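Local structure of extracellular solute-binding protein family 1 (Arthrobacter chlorophenolicus, 4R2F) at residues S85-A89 with S90-P94. The protein probably serves as the extracellular sugar-binding component of a transporter and holds the disaccharide laminaribiose in its pocket. Residues are numbered along the deposited sequence; the frame is centred on the assembly and turned at random.
Sequences SSAIA and SKTGP
The carbonyl oxygen of Ser-86 accepts twice from Ser-90. Ser-90 N lies 3.1 Å from Ser-86 O, and Ser-90 OG lies 3.0 Å from it. The two donors come from opposite faces of the carbonyl plane. Ser-90 OG gets there because chi1 (69°) tucks it between its own backbone N and carbonyl carbon, back over the last turn of the helix. One residue later, Ala-87 O takes its main bond from the backbone of Thr-92, with Thr-92 N 2.8 Å from Ala-87 O and an N-H...O angle of 162°. A weak bond from Ser-90 N reaches the same oxygen. Thr-92 OG1 sits 2.8 Å from Ser-90 OG, close enough for the two hydroxyls to hydrogen-bond, and also lies near Ala-87 O.

Lys-91 has positive phi (59°) and is the C-prime residue of a Schellman motif. The motif pairs Thr-92 N with Ala-87 O and Lys-91 N with Ile-88 O. In the second hydrogen bond Lys-91 N is 3.2 Å from Ile-88 O and approaches from above the carbonyl plane, well away from a lone pair. The chain then passes back beside the last turn, where Ala-87 CB packs 3.8 Å from Gly-93 CA. Ile-88 CD1 meets Pro-94 CD at 4.2 Å. Ala-87 and Pro-94 also touch Trp-43 of strand 40-44, while Ile-88 and Pro-94 touch Tyr-316 of strand 306-316. The motif thus ends helix 80-89 and turns the chain toward strand 96-97. The final-turn carbonyls of Ser-86, Ala-87 and Ile-88 all find donors in the turn itself, Ser-86 O with the added help of the Ser-90 hydroxyl.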
# COMPACT_ATOMS: atom_id res chain seq x y z
N SER A 85 2.46 2.86 18.05
CA SER A 85 1.55 3.20 19.14
C SER A 85 2.27 3.15 20.49
O SER A 85 2.09 4.06 21.32
CB SER A 85 0.34 2.27 19.20
OG SER A 85 -0.55 2.50 18.12
N SER A 86 3.07 2.11 20.69
CA SER A 86 3.84 1.94 21.93
C SER A 86 4.94 2.99 22.10
O SER A 86 5.08 3.55 23.18
CB SER A 86 4.41 0.52 22.04
OG SER A 86 4.94 0.31 23.35
N ALA A 87 5.72 3.26 21.06
CA ALA A 87 6.74 4.32 21.14
C ALA A 87 6.16 5.70 21.48
O ALA A 87 6.67 6.42 22.32
CB ALA A 87 7.54 4.40 19.85
N ILE A 88 5.10 6.09 20.79
CA ILE A 88 4.49 7.40 21.04
C ILE A 88 3.98 7.47 22.49
O ILE A 88 4.16 8.49 23.15
CB ILE A 88 3.35 7.69 20.02
CG1 ILE A 88 3.88 8.30 18.71
CG2 ILE A 88 2.33 8.67 20.58
CD1 ILE A 88 5.06 7.60 18.09
N ALA A 89 3.33 6.40 22.97
CA ALA A 89 2.73 6.43 24.32
C ALA A 89 3.79 6.46 25.42
O ALA A 89 3.55 7.02 26.51
CB ALA A 89 1.78 5.27 24.51
N SER A 90 4.97 5.93 25.14
CA SER A 90 6.06 5.88 26.10
C SER A 90 7.09 6.98 25.83
O SER A 90 8.16 6.99 26.44
CB SER A 90 6.73 4.50 26.04
OG SER A 90 7.40 4.35 24.82
N LYS A 91 6.76 7.92 24.92
CA LYS A 91 7.64 9.06 24.61
C LYS A 91 9.03 8.62 24.10
O LYS A 91 10.03 9.25 24.39
CB LYS A 91 7.77 9.96 25.87
CG LYS A 91 7.81 11.46 25.63
CD LYS A 91 6.49 12.01 25.07
CE LYS A 91 5.28 11.79 25.99
NZ LYS A 91 5.07 12.87 26.99
N THR A 92 9.08 7.55 23.32
CA THR A 92 10.36 7.09 22.72
C THR A 92 10.28 7.05 21.19
O THR A 92 11.07 6.37 20.53
CB THR A 92 10.72 5.69 23.23
OG1 THR A 92 9.58 4.84 23.09
CG2 THR A 92 11.15 5.75 24.72
N GLY A 93 9.36 7.83 20.63
CA GLY A 93 9.11 7.84 19.19
C GLY A 93 9.95 8.88 18.46
O GLY A 93 10.70 9.65 19.09
N PRO A 94 9.81 8.93 17.13
CA PRO A 94 10.61 9.82 16.31
C PRO A 94 10.05 11.23 16.23
O PRO A 94 8.90 11.49 16.67
CB PRO A 94 10.52 9.15 14.94
CG PRO A 94 9.11 8.67 14.91
CD PRO A 94 8.84 8.17 16.31